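D-ribulose-5-phosphate 3-epimerase, putative (PDB 1TQX) probably catalyses the metal-dependent interconversion of D-ribulose 5-phosphate and D-xylulose 5-phosphate, a step of carbohydrate metabolism in Plasmodium falciparum. Local coordinates at residues I35-M40 against F67-M72; D41-P46 against M72-E77; S120-T125 against V147-G152; N175-G180 against I197-T202. All blocks are in the same frame, centred on the assembly; numbering follows the deposited sequence.

Overall arrangement
Interactions 1 and 4 share one zinc ion: interaction 1 supplies three of its ligands and interaction 4 the fourth, Asp-179. The centres of the two lie about 11 Å apart, and Asp-68 OD2 is hydrogen-bonded to Gln-177 NE2 between them. Interaction 2 continues from the strands of interaction 1 into the loops that follow, at the C-terminal end of the TIM barrel, with Met-72 common to both. Interaction 3 brings in the loop 147-152, whose Pro-149 packs on Met-72 and whose Val-147 CG1 lies 3.5 Å from Gly-180 CA of interaction 4. Interactions 2 and 4 do not touch, their centres being about 20 Å apart.

Interaction 1. Residues I35-M40 against F67-M72; sequences IHLDVM and FDVHLM. With ZN (zinc ion), chain D.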
loop_
_atom_site.group_PDB
_atom_site.type_symbol
_atom_site.label_atom_id
_atom_site.label_comp_id
_atom_site.label_asym_id
_atom_site.label_seq_id
_atom_site.Cartn_x
_atom_site.Cartn_y
_atom_site.Cartn_z
ATOM N N ILE A 35 -0.333 -8.708 2.227
ATOM C CA ILE A 35 0.660 -8.431 3.259
ATOM C C ILE A 35 1.371 -7.206 2.679
ATOM O O ILE A 35 1.882 -7.248 1.562
ATOM C CB ILE A 35 1.644 -9.624 3.510
ATOM C CG1 ILE A 35 2.491 -9.329 4.749
ATOM C CG2 ILE A 35 2.540 -9.880 2.300
ATOM C CD1 ILE A 35 1.672 -9.213 6.030
ATOM N N HIS A 36 1.345 -6.102 3.423
ATOM C CA HIS A 36 1.943 -4.849 2.968
ATOM C C HIS A 36 3.394 -4.727 3.411
ATOM O O HIS A 36 3.687 -4.652 4.611
ATOM C CB HIS A 36 1.128 -3.674 3.510
ATOM C CG HIS A 36 1.423 -2.374 2.835
ATOM N ND1 HIS A 36 0.982 -2.081 1.561
ATOM C CD2 HIS A 36 2.114 -1.288 3.252
ATOM C CE1 HIS A 36 1.388 -0.872 1.223
ATOM N NE2 HIS A 36 2.077 -0.369 2.231
ATOM N N LEU A 37 4.297 -4.677 2.436
ATOM C CA LEU A 37 5.731 -4.616 2.698
ATOM C C LEU A 37 6.358 -3.259 2.375
ATOM O O LEU A 37 6.562 -2.923 1.207
ATOM C CB LEU A 37 6.425 -5.720 1.882
ATOM C CG LEU A 37 5.806 -7.109 2.091
ATOM C CD1 LEU A 37 6.143 -8.052 0.933
ATOM C CD2 LEU A 37 6.307 -7.667 3.419
ATOM N N ASP A 38 6.666 -2.488 3.415
ATOM C CA ASP A 38 7.271 -1.165 3.247
ATOM C C ASP A 38 8.789 -1.191 3.095
ATOM O O ASP A 38 9.503 -1.561 4.024
ATOM C CB ASP A 38 6.918 -0.260 4.436
ATOM C CG ASP A 38 5.462 0.152 4.442
ATOM O OD1 ASP A 38 4.953 0.532 3.376
ATOM O OD2 ASP A 38 4.828 0.117 5.514
ATOM N N VAL A 39 9.265 -0.771 1.927
ATOM C CA VAL A 39 10.697 -0.718 1.628
ATOM C C VAL A 39 11.138 0.749 1.683
ATOM O O VAL A 39 10.630 1.579 0.932
ATOM C CB VAL A 39 10.981 -1.288 0.222
ATOM C CG1 VAL A 39 12.482 -1.277 -0.067
ATOM C CG2 VAL A 39 10.432 -2.720 0.129
ATOM N N MET A 40 12.072 1.058 2.582
ATOM C CA MET A 40 12.578 2.423 2.772
ATOM C C MET A 40 14.106 2.402 2.657
ATOM O O MET A 40 14.753 1.504 3.202
ATOM C CB MET A 40 12.146 2.934 4.151
ATOM C CG MET A 40 10.645 2.834 4.378
ATOM S SD MET A 40 10.230 3.177 6.085
ATOM C CE MET A 40 8.425 3.189 6.014
ATOM N N PHE A 67 1.599 -10.369 -2.183
ATOM C CA PHE A 67 2.730 -9.526 -1.805
ATOM C C PHE A 67 2.586 -8.107 -2.351
ATOM O O PHE A 67 2.766 -7.863 -3.547
ATOM C CB PHE A 67 4.045 -10.156 -2.295
ATOM C CG PHE A 67 4.649 -11.148 -1.326
ATOM C CD1 PHE A 67 3.864 -12.119 -0.699
ATOM C CD2 PHE A 67 6.016 -11.124 -1.058
ATOM C CE1 PHE A 67 4.443 -13.047 0.181
ATOM C CE2 PHE A 67 6.601 -12.050 -0.181
ATOM C CZ PHE A 67 5.813 -13.009 0.435
ATOM N N ASP A 68 2.257 -7.174 -1.465
ATOM C CA ASP A 68 2.066 -5.779 -1.837
ATOM C C ASP A 68 3.260 -4.953 -1.338
ATOM O O ASP A 68 3.367 -4.630 -0.152
ATOM C CB ASP A 68 0.737 -5.309 -1.235
ATOM C CG ASP A 68 0.474 -3.843 -1.444
ATOM O OD1 ASP A 68 0.769 -3.315 -2.540
ATOM O OD2 ASP A 68 -0.064 -3.223 -0.501
ATOM N N VAL A 69 4.153 -4.614 -2.263
ATOM C CA VAL A 69 5.369 -3.872 -1.934
ATOM C C VAL A 69 5.277 -2.373 -2.183
ATOM O O VAL A 69 5.064 -1.929 -3.313
ATOM C CB VAL A 69 6.590 -4.429 -2.722
ATOM C CG1 VAL A 69 7.873 -3.799 -2.196
ATOM C CG2 VAL A 69 6.649 -5.954 -2.592
ATOM N N HIS A 70 5.446 -1.596 -1.116
ATOM C CA HIS A 70 5.399 -0.142 -1.204
ATOM C C HIS A 70 6.843 0.350 -1.237
ATOM O O HIS A 70 7.540 0.317 -0.225
ATOM C CB HIS A 70 4.668 0.438 0.015
ATOM C CG HIS A 70 4.553 1.931 0.003
ATOM N ND1 HIS A 70 3.962 2.635 1.032
ATOM C CD2 HIS A 70 4.965 2.856 -0.897
ATOM C CE1 HIS A 70 4.017 3.928 0.767
ATOM N NE2 HIS A 70 4.621 4.089 -0.397
ATOM N N LEU A 71 7.281 0.806 -2.404
ATOM C CA LEU A 71 8.644 1.284 -2.586
ATOM C C LEU A 71 8.830 2.759 -2.243
ATOM O O LEU A 71 8.640 3.628 -3.087
ATOM C CB LEU A 71 9.088 1.037 -4.034
ATOM C CG LEU A 71 9.072 -0.433 -4.478
ATOM C CD1 LEU A 71 9.171 -0.528 -6.000
ATOM C CD2 LEU A 71 10.219 -1.175 -3.806
ATOM N N MET A 72 9.182 3.040 -0.992
ATOM C CA MET A 72 9.439 4.416 -0.571
ATOM C C MET A 72 10.945 4.571 -0.738
ATOM O O MET A 72 11.688 4.692 0.235
ATOM C CB MET A 72 9.042 4.623 0.893
ATOM C CG MET A 72 7.536 4.686 1.100
ATOM S SD MET A 72 7.032 4.745 2.836
ATOM C CE MET A 72 6.672 3.021 3.137
HETATM ZN ZN ZN D . 3.137 1.501 2.854
#
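His-36, Asp-38 and His-70 meet across the two strands at a shared zinc ion. The metal is held by His-36 NE2 at 2.2 Å, by Asp-38 OD1 at 2.1 Å and by His-70 ND1 at 2.3 Å, and Asp-179 completes the set from another strand. The two histidines use different ring nitrogens; their rings meet rim to rim, with planes 57° apart, and neither covers the other.

A second shell fixes how these ligands are turned. The nitrogen of His-36 that does not bind zinc, ND1, donates to Asp-68 OD2 at 2.6 Å; the oxygen lies in the ring plane, yet the donor stands 49° out of the carboxylate plane. With CG trans to the main-chain nitrogen (chi1 175°), Asp-68 carries its carboxylate to this ring edge, and Gln-88 and Gln-177 bind it further. The negative charge behind the imidazole probably strengthens His-36 as a ligand. His-70 NE2 is likewise engaged, by His-92, while Met-72 CG covers part of one face of the His-70 ring. Bent at chi3, Met-72 brings its CE to 3.0 Å from Asp-38 OD1.

Further out, the backbones run parallel and in register, joined by a ladder that includes Leu-37 N to Asp-68 O at 2.8 Å. On the reverse of the sheet Val-39 CG2 packs on Val-69 CG1 at 3.6 Å, and Leu-37 and Val-39 touch Ile-55 of helix 52-58. With helix 52-58 between them, the strands form a beta-alpha-beta unit of a TIM barrel, with the metal site of the ribulose-phosphate 3-epimerase family on its inner face.

Interaction 2. Residues D41-P46 against M72-E77; sequences DMHFVP and MVEYPE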
loop_
_atom_site.group_PDB
_atom_site.type_symbol
_atom_site.label_atom_id
_atom_site.label_comp_id
_atom_site.label_asym_id
_atom_site.label_seq_id
_atom_site.Cartn_x
_atom_site.Cartn_y
_atom_site.Cartn_z
ATOM N N ASP A 41 14.675 3.390 1.964
ATOM C CA ASP A 41 16.124 3.414 1.727
ATOM C C ASP A 41 16.946 4.504 2.404
ATOM O O ASP A 41 18.063 4.787 1.970
ATOM C CB ASP A 41 16.388 3.479 0.214
ATOM C CG ASP A 41 15.935 4.797 -0.407
ATOM O OD1 ASP A 41 15.340 5.633 0.309
ATOM O OD2 ASP A 41 16.178 5.001 -1.620
ATOM N N MET A 42 16.398 5.122 3.442
ATOM C CA MET A 42 17.087 6.186 4.173
ATOM C C MET A 42 17.380 7.412 3.299
ATOM O O MET A 42 18.111 8.318 3.712
ATOM C CB MET A 42 18.389 5.647 4.781
ATOM C CG MET A 42 19.018 6.564 5.829
ATOM S SD MET A 42 17.868 7.008 7.164
ATOM C CE MET A 42 17.915 5.538 8.117
ATOM N N HIS A 43 16.823 7.436 2.090
ATOM C CA HIS A 43 17.007 8.577 1.193
ATOM C C HIS A 43 15.663 9.199 0.830
ATOM O O HIS A 43 15.453 10.394 1.063
ATOM C CB HIS A 43 17.774 8.170 -0.073
ATOM C CG HIS A 43 19.222 7.875 0.172
ATOM N ND1 HIS A 43 19.645 6.791 0.911
ATOM C CD2 HIS A 43 20.344 8.527 -0.218
ATOM C CE1 HIS A 43 20.965 6.786 0.964
ATOM N NE2 HIS A 43 21.414 7.829 0.287
ATOM N N PHE A 44 14.751 8.409 0.270
ATOM C CA PHE A 44 13.439 8.946 -0.084
ATOM C C PHE A 44 12.676 9.305 1.192
ATOM O O PHE A 44 11.865 10.229 1.206
ATOM C CB PHE A 44 12.637 7.938 -0.903
ATOM C CG PHE A 44 11.318 8.472 -1.366
ATOM C CD1 PHE A 44 11.252 9.404 -2.404
ATOM C CD2 PHE A 44 10.142 8.098 -0.724
ATOM C CE1 PHE A 44 10.028 9.957 -2.792
ATOM C CE2 PHE A 44 8.921 8.645 -1.104
ATOM C CZ PHE A 44 8.866 9.575 -2.139
ATOM N N VAL A 45 12.928 8.542 2.250
ATOM C CA VAL A 45 12.337 8.779 3.563
ATOM C C VAL A 45 13.480 8.533 4.553
ATOM O O VAL A 45 14.392 7.756 4.268
ATOM C CB VAL A 45 11.159 7.818 3.874
ATOM C CG1 VAL A 45 9.964 8.169 3.004
ATOM C CG2 VAL A 45 11.578 6.370 3.642
ATOM N N PRO A 46 13.458 9.204 5.718
ATOM C CA PRO A 46 14.510 9.045 6.728
ATOM C C PRO A 46 14.442 7.777 7.584
ATOM O O PRO A 46 14.489 7.842 8.818
ATOM C CB PRO A 46 14.375 10.321 7.560
ATOM C CG PRO A 46 12.906 10.545 7.557
ATOM C CD PRO A 46 12.520 10.276 6.103
ATOM N N MET A 72 9.182 3.040 -0.992
ATOM C CA MET A 72 9.439 4.416 -0.571
ATOM C C MET A 72 10.945 4.571 -0.738
ATOM O O MET A 72 11.688 4.692 0.235
ATOM C CB MET A 72 9.042 4.623 0.893
ATOM C CG MET A 72 7.536 4.686 1.100
ATOM S SD MET A 72 7.032 4.745 2.836
ATOM C CE MET A 72 6.672 3.021 3.137
ATOM N N VAL A 73 11.380 4.556 -1.994
ATOM C CA VAL A 73 12.797 4.634 -2.318
ATOM C C VAL A 73 13.072 5.487 -3.544
ATOM O O VAL A 73 12.166 5.792 -4.321
ATOM C CB VAL A 73 13.355 3.237 -2.643
ATOM C CG1 VAL A 73 13.136 2.284 -1.469
ATOM C CG2 VAL A 73 12.664 2.694 -3.902
ATOM N N GLU A 74 14.337 5.869 -3.705
ATOM C CA GLU A 74 14.753 6.613 -4.885
ATOM C C GLU A 74 15.060 5.505 -5.891
ATOM O O GLU A 74 15.354 4.373 -5.495
ATOM C CB GLU A 74 16.038 7.416 -4.623
ATOM C CG GLU A 74 15.997 8.349 -3.421
ATOM C CD GLU A 74 17.192 9.296 -3.362
ATOM O OE1 GLU A 74 18.330 8.847 -3.629
ATOM O OE2 GLU A 74 16.991 10.487 -3.036
ATOM N N TYR A 75 14.987 5.819 -7.180
ATOM C CA TYR A 75 15.286 4.844 -8.227
ATOM C C TYR A 75 14.463 3.560 -8.111
ATOM O O TYR A 75 15.017 2.460 -8.147
ATOM C CB TYR A 75 16.776 4.482 -8.183
ATOM C CG TYR A 75 17.696 5.676 -8.116
ATOM C CD1 TYR A 75 17.759 6.589 -9.163
ATOM C CD2 TYR A 75 18.506 5.894 -7.004
ATOM C CE1 TYR A 75 18.607 7.690 -9.110
ATOM C CE2 TYR A 75 19.362 6.997 -6.939
ATOM C CZ TYR A 75 19.405 7.889 -7.999
ATOM O OH TYR A 75 20.248 8.981 -7.959
ATOM N N PRO A 76 13.134 3.674 -7.984
ATOM C CA PRO A 76 12.311 2.463 -7.870
ATOM C C PRO A 76 12.462 1.481 -9.037
ATOM O O PRO A 76 12.208 0.287 -8.884
ATOM C CB PRO A 76 10.893 3.019 -7.753
ATOM C CG PRO A 76 10.966 4.306 -8.527
ATOM C CD PRO A 76 12.287 4.878 -8.037
ATOM N N GLU A 77 12.875 1.986 -10.196
ATOM C CA GLU A 77 13.067 1.140 -11.373
ATOM C C GLU A 77 14.074 0.011 -11.085
ATOM O O GLU A 77 13.957 -1.094 -11.620
ATOM C CB GLU A 77 13.558 1.997 -12.550
ATOM C CG GLU A 77 14.841 2.799 -12.258
ATOM C CD GLU A 77 14.588 4.203 -11.701
ATOM O OE1 GLU A 77 13.461 4.497 -11.241
ATOM O OE2 GLU A 77 15.537 5.020 -11.716
HETATM O O HOH W 1 16.935 3.166 -3.506
#
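Where Phe-44 and Val-73 come together, the two backbones make their nearest approach, CA to CA 4.9 Å, and neither chain there is helix or strand. Segment 41-46 turns sharply just after its strand, while 72-77 stays extended through Val-73 and Glu-74 before turning at Tyr-75. The backbone tie between them ends on a side chain: Glu-74 N donates to Asp-41 OD2 at 2.9 Å, nearly straight at 173°, from above the carboxylate plane.

Asp-41 is the hub. Its CG sits between the backbone N and the carbonyl carbon (chi1 67°), a rotamer that lets one carboxylate oxygen serve its own turn and the other serve the partner segment. OD1 accepts from Phe-44 N at 2.8 Å through its syn lone pair and from His-43 N, which comes from above the plane. OD2 also accepts a hydrogen bond from a water that donates its other hydrogen to Glu-74 O. Val-73 covers one face of the same carboxylate, CB being 3.5 Å from OD2.

The His-43 ring is turned by its ND1, which donates to Asp-41 O at 2.8 Å, with the acceptor in the ring plane; its CB touches Glu-74 CD at 3.5 Å. Phe-44 CB lies against the Met-72 and Val-73 backbone, CD2 reaches Met-72 CB at 4.0 Å, and the ring meets His-92. Val-45 CG2 adds a looser contact to Met-72. Asp-41 makes an Asx turn with His-43 N and an Asx motif with Phe-44 N, and its other oxygen joins the loops that follow two adjacent strands at the barrel's C-terminal rim.

Interaction 3. Residues S120-T125 against V147-G152; sequences SIKPKT and VEPGFG
Pro-123 and Pro-149 meet where two loops face each other at the C-terminal end of the TIM barrel. One follows strand 116-121; the other, after strand 141-145, contains Gly-150, Phe-151 and Gly-152, which are predicted to bind the substrate. No hydrogen bond crosses between the segments, so the contact rests on carbon packing and on one carbonyl oxygen.

The close part is small. Pro-123 turns toward the other loop and sets CG 3.4 Å from Val-147 O. Its CD approaches Pro-149 CD at 4.0 Å. Pro-123 is also the second residue of the type I beta turn from Lys-122 to Thr-125, closed by Thr-125 N bonding to Lys-122 O at 2.9 Å. Glu-94 binds both Lys-122 N and Thr-125 OG1, and Lys-163 reaches the carbonyls of Pro-123 and Thr-125.

Towards solvent the contact thins. Glu-148 is exposed and its CB points away from the other loop; its OE1 remains 6.4 Å from Lys-124 NZ, too distant for a salt bridge. Lys-122, itself partly exposed, is the close exception, and it contributes by its aliphatic part alone: the chain runs nearly at right angles to the Pro-149 ring and then bends at chi3 (-71°). The touching is done in mid-chain, where Lys-122 CD rests 3.5 Å from Pro-149 CG.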
loop_
_atom_site.group_PDB
_atom_site.type_symbol
_atom_site.label_atom_id
_atom_site.label_comp_id
_atom_site.label_asym_id
_atom_site.label_seq_id
_atom_site.Cartn_x
_atom_site.Cartn_y
_atom_site.Cartn_z
ATOM N N SER A 120 1.969 5.960 -5.553
ATOM C CA SER A 120 1.617 6.642 -4.321
ATOM C C SER A 120 1.939 8.134 -4.333
ATOM O O SER A 120 2.852 8.582 -5.033
ATOM C CB SER A 120 2.336 5.973 -3.141
ATOM O OG SER A 120 1.960 6.556 -1.903
ATOM N N ILE A 121 1.161 8.889 -3.562
ATOM C CA ILE A 121 1.347 10.328 -3.415
ATOM C C ILE A 121 1.366 10.680 -1.929
ATOM O O ILE A 121 0.564 10.163 -1.148
ATOM C CB ILE A 121 0.216 11.152 -4.096
ATOM C CG1 ILE A 121 -1.154 10.580 -3.721
ATOM C CG2 ILE A 121 0.433 11.201 -5.602
ATOM C CD1 ILE A 121 -2.326 11.384 -4.264
ATOM N N LYS A 122 2.289 11.557 -1.548
ATOM C CA LYS A 122 2.414 11.989 -0.164
ATOM C C LYS A 122 1.350 13.048 0.158
ATOM O O LYS A 122 0.736 13.619 -0.744
ATOM C CB LYS A 122 3.830 12.523 0.082
ATOM C CG LYS A 122 4.905 11.461 -0.155
ATOM C CD LYS A 122 6.272 11.844 0.406
ATOM C CE LYS A 122 6.929 12.963 -0.378
ATOM N NZ LYS A 122 8.269 13.330 0.186
ATOM N N PRO A 123 1.118 13.318 1.450
ATOM C CA PRO A 123 0.120 14.302 1.882
ATOM C C PRO A 123 0.077 15.632 1.131
ATOM O O PRO A 123 -0.996 16.092 0.747
ATOM C CB PRO A 123 0.443 14.482 3.361
ATOM C CG PRO A 123 0.897 13.100 3.757
ATOM C CD PRO A 123 1.812 12.732 2.614
ATOM N N LYS A 124 1.236 16.246 0.917
ATOM C CA LYS A 124 1.288 17.535 0.235
ATOM C C LYS A 124 1.186 17.501 -1.289
ATOM O O LYS A 124 1.171 18.555 -1.923
ATOM C CB LYS A 124 2.566 18.283 0.633
ATOM C CG LYS A 124 2.711 18.500 2.132
ATOM C CD LYS A 124 4.019 19.206 2.457
ATOM C CE LYS A 124 4.230 19.319 3.956
ATOM N NZ LYS A 124 5.535 19.955 4.273
ATOM N N THR A 125 1.106 16.312 -1.882
ATOM C CA THR A 125 1.014 16.204 -3.341
ATOM C C THR A 125 -0.434 16.207 -3.842
ATOM O O THR A 125 -1.272 15.446 -3.361
ATOM C CB THR A 125 1.721 14.928 -3.841
ATOM O OG1 THR A 125 3.067 14.916 -3.357
ATOM C CG2 THR A 125 1.749 14.891 -5.365
ATOM N N VAL A 147 -0.658 9.893 6.098
ATOM C CA VAL A 147 0.327 10.333 7.071
ATOM C C VAL A 147 1.635 10.608 6.325
ATOM O O VAL A 147 1.809 10.153 5.195
ATOM C CB VAL A 147 0.572 9.255 8.155
ATOM C CG1 VAL A 147 1.502 8.158 7.628
ATOM C CG2 VAL A 147 1.149 9.898 9.379
ATOM N N GLU A 148 2.538 11.373 6.939
ATOM C CA GLU A 148 3.835 11.669 6.326
ATOM C C GLU A 148 4.614 10.346 6.365
ATOM O O GLU A 148 4.960 9.852 7.436
ATOM C CB GLU A 148 4.558 12.748 7.141
ATOM C CG GLU A 148 3.777 14.059 7.252
ATOM C CD GLU A 148 4.170 14.902 8.459
ATOM O OE1 GLU A 148 5.361 15.271 8.582
ATOM O OE2 GLU A 148 3.282 15.198 9.290
ATOM N N PRO A 149 4.909 9.764 5.193
ATOM C CA PRO A 149 5.634 8.489 5.120
ATOM C C PRO A 149 7.005 8.413 5.779
ATOM O O PRO A 149 7.766 9.379 5.778
ATOM C CB PRO A 149 5.695 8.215 3.618
ATOM C CG PRO A 149 5.778 9.584 3.040
ATOM C CD PRO A 149 4.752 10.353 3.851
ATOM N N GLY A 150 7.312 7.242 6.329
ATOM C CA GLY A 150 8.591 7.032 6.979
ATOM C C GLY A 150 8.467 6.257 8.277
ATOM O O GLY A 150 9.316 5.422 8.596
ATOM N N PHE A 151 7.405 6.526 9.029
ATOM C CA PHE A 151 7.203 5.848 10.304
ATOM C C PHE A 151 5.754 5.497 10.596
ATOM O O PHE A 151 4.827 6.136 10.096
ATOM C CB PHE A 151 7.737 6.709 11.449
ATOM C CG PHE A 151 9.193 7.042 11.330
ATOM C CD1 PHE A 151 9.610 8.172 10.630
ATOM C CD2 PHE A 151 10.151 6.227 11.924
ATOM C CE1 PHE A 151 10.971 8.484 10.528
ATOM C CE2 PHE A 151 11.509 6.531 11.827
ATOM C CZ PHE A 151 11.916 7.663 11.128
ATOM N N GLY A 152 5.568 4.470 11.420
ATOM C CA GLY A 152 4.231 4.061 11.799
ATOM C C GLY A 152 3.896 4.752 13.108
ATOM O O GLY A 152 4.730 5.481 13.646
#

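Interaction 4. Residues N175-G180 against I197-T202; sequences NIQVDG and IIVAGT. With ZN (zinc ion), chain D; SO4 (sulfate ion), chain C.
Gln-177 lies obliquely across two residues of the neighbouring strand, Ile-197 and Val-199, all three on the inner face of the sheet. Its extended chain, with CG trans to the backbone nitrogen (chi1 -174°), carries the amide between the two methyls, so that NE2 is 3.5 Å from Ile-197 CG2 and 3.2 Å from Val-199 CG2. Such apolar surroundings give NE2 nothing to bond to here; Asp-68 OD2, across the barrel interior, accepts from it.

Val-199 splits its branches between two neighbours. While CG2 meets Gln-177, CG1 lies over the face of the Asp-179 carboxylate, 3.6 Å from OD2. The other oxygen, Asp-179 OD1, is bound to zinc at 2.3 Å, and Asp-179 is also the predicted proton donor. At the start of the strand, Ile-197 CD1 packs on Asn-175 CB in an oblique crossing, the Asn-175 amide being held by Asn-140 and Asn-196. On the outer face Val-178 and Ile-198 lie side by side and point the same way, CG2 to CD1 3.6 Å.

The parallel backbones are joined by three bonds, among them Val-199 N to Val-178 O at 3.1 Å. Beyond them a water accepts from Gly-180 N and donates to Val-199 O and to a sulfate ion. Thr-202 OG1 donates a hydrogen bond to sulfate O4 at 3.0 Å, and Gly-201 N, at the N-cap of a helix, adds a weak one. The sulfate's place is consistent with the substrate phosphate site of this TIM-barrel epimerase, on the same C-terminal side of the barrel as the zinc centre.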
loop_
_atom_site.group_PDB
_atom_site.type_symbol
_atom_site.label_atom_id
_atom_site.label_comp_id
_atom_site.label_asym_id
_atom_site.label_seq_id
_atom_site.Cartn_x
_atom_site.Cartn_y
_atom_site.Cartn_z
ATOM N N ASN A 175 -8.453 0.701 -7.728
ATOM C CA ASN A 175 -8.243 0.294 -6.340
ATOM C C ASN A 175 -7.664 1.516 -5.628
ATOM O O ASN A 175 -6.683 2.106 -6.089
ATOM C CB ASN A 175 -7.242 -0.870 -6.249
ATOM C CG ASN A 175 -7.840 -2.201 -6.687
ATOM O OD1 ASN A 175 -8.729 -2.743 -6.025
ATOM N ND2 ASN A 175 -7.351 -2.735 -7.804
ATOM N N ILE A 176 -8.287 1.910 -4.521
ATOM C CA ILE A 176 -7.812 3.056 -3.755
ATOM C C ILE A 176 -7.377 2.546 -2.391
ATOM O O ILE A 176 -8.167 1.990 -1.628
ATOM C CB ILE A 176 -8.903 4.135 -3.613
ATOM C CG1 ILE A 176 -9.296 4.655 -5.004
ATOM C CG2 ILE A 176 -8.382 5.292 -2.762
ATOM C CD1 ILE A 176 -10.511 5.574 -5.015
ATOM N N GLN A 177 -6.096 2.734 -2.107
ATOM C CA GLN A 177 -5.481 2.262 -0.877
ATOM C C GLN A 177 -5.124 3.432 0.044
ATOM O O GLN A 177 -4.673 4.480 -0.418
ATOM C CB GLN A 177 -4.227 1.456 -1.262
ATOM C CG GLN A 177 -3.502 0.760 -0.133
ATOM C CD GLN A 177 -2.358 -0.097 -0.647
ATOM O OE1 GLN A 177 -1.564 0.351 -1.477
ATOM N NE2 GLN A 177 -2.262 -1.330 -0.155
ATOM N N VAL A 178 -5.357 3.264 1.343
ATOM C CA VAL A 178 -5.035 4.307 2.315
ATOM C C VAL A 178 -3.998 3.717 3.246
ATOM O O VAL A 178 -4.056 2.535 3.581
ATOM C CB VAL A 178 -6.284 4.786 3.100
ATOM C CG1 VAL A 178 -7.162 5.619 2.174
ATOM C CG2 VAL A 178 -7.063 3.602 3.647
ATOM N N ASP A 179 -3.059 4.547 3.680
ATOM C CA ASP A 179 -1.953 4.055 4.488
ATOM C C ASP A 179 -1.452 5.120 5.460
ATOM O O ASP A 179 -0.996 6.183 5.041
ATOM C CB ASP A 179 -0.868 3.631 3.490
ATOM C CG ASP A 179 0.392 3.095 4.135
ATOM O OD1 ASP A 179 1.284 2.712 3.341
ATOM O OD2 ASP A 179 0.509 3.048 5.379
ATOM N N GLY A 180 -1.542 4.828 6.756
ATOM C CA GLY A 180 -1.098 5.778 7.763
ATOM C C GLY A 180 -2.161 6.097 8.798
ATOM O O GLY A 180 -3.079 6.879 8.544
ATOM N N ILE A 197 -8.957 -0.672 -0.133
ATOM C CA ILE A 197 -7.812 -1.432 0.351
ATOM C C ILE A 197 -7.284 -0.691 1.572
ATOM O O ILE A 197 -6.965 0.494 1.501
ATOM C CB ILE A 197 -6.708 -1.551 -0.715
ATOM C CG1 ILE A 197 -7.289 -2.180 -1.989
ATOM C CG2 ILE A 197 -5.566 -2.415 -0.178
ATOM C CD1 ILE A 197 -6.269 -2.403 -3.081
ATOM N N ILE A 198 -7.183 -1.400 2.689
ATOM C CA ILE A 198 -6.751 -0.785 3.936
ATOM C C ILE A 198 -5.418 -1.282 4.464
ATOM O O ILE A 198 -5.275 -2.462 4.786
ATOM C CB ILE A 198 -7.808 -1.025 5.033
ATOM C CG1 ILE A 198 -9.192 -0.608 4.520
ATOM C CG2 ILE A 198 -7.413 -0.282 6.314
ATOM C CD1 ILE A 198 -9.310 0.852 4.123
ATOM N N VAL A 199 -4.445 -0.385 4.566
ATOM C CA VAL A 199 -3.148 -0.760 5.114
ATOM C C VAL A 199 -3.158 -0.342 6.580
ATOM O O VAL A 199 -3.352 0.834 6.896
ATOM C CB VAL A 199 -1.990 -0.035 4.390
ATOM C CG1 VAL A 199 -0.673 -0.307 5.116
ATOM C CG2 VAL A 199 -1.905 -0.510 2.948
ATOM N N ALA A 200 -2.949 -1.297 7.477
ATOM C CA ALA A 200 -2.953 -0.997 8.904
ATOM C C ALA A 200 -1.780 -1.683 9.578
ATOM O O ALA A 200 -1.544 -2.872 9.371
ATOM C CB ALA A 200 -4.270 -1.468 9.534
ATOM N N GLY A 201 -1.047 -0.930 10.389
ATOM C CA GLY A 201 0.092 -1.504 11.077
ATOM C C GLY A 201 -0.168 -1.677 12.558
ATOM O O GLY A 201 -0.543 -2.757 13.019
ATOM N N THR A 202 0.027 -0.596 13.301
ATOM C CA THR A 202 -0.163 -0.599 14.741
ATOM C C THR A 202 -1.500 -1.171 15.211
ATOM O O THR A 202 -1.536 -2.005 16.122
ATOM C CB THR A 202 -0.037 0.828 15.306
ATOM O OG1 THR A 202 1.214 1.399 14.896
ATOM C CG2 THR A 202 -0.100 0.804 16.825
HETATM ZN ZN ZN D . 3.137 1.501 2.854
HETATM S S SO4 C . 0.326 2.760 11.016
HETATM O O1 SO4 C . -0.139 1.687 10.118
HETATM O O2 SO4 C . 0.922 3.848 10.218
HETATM O O3 SO4 C . -0.816 3.304 11.759
HETATM O O4 SO4 C . 1.320 2.216 11.965
HETATM O O HOH W 2 -2.182 2.620 8.486
#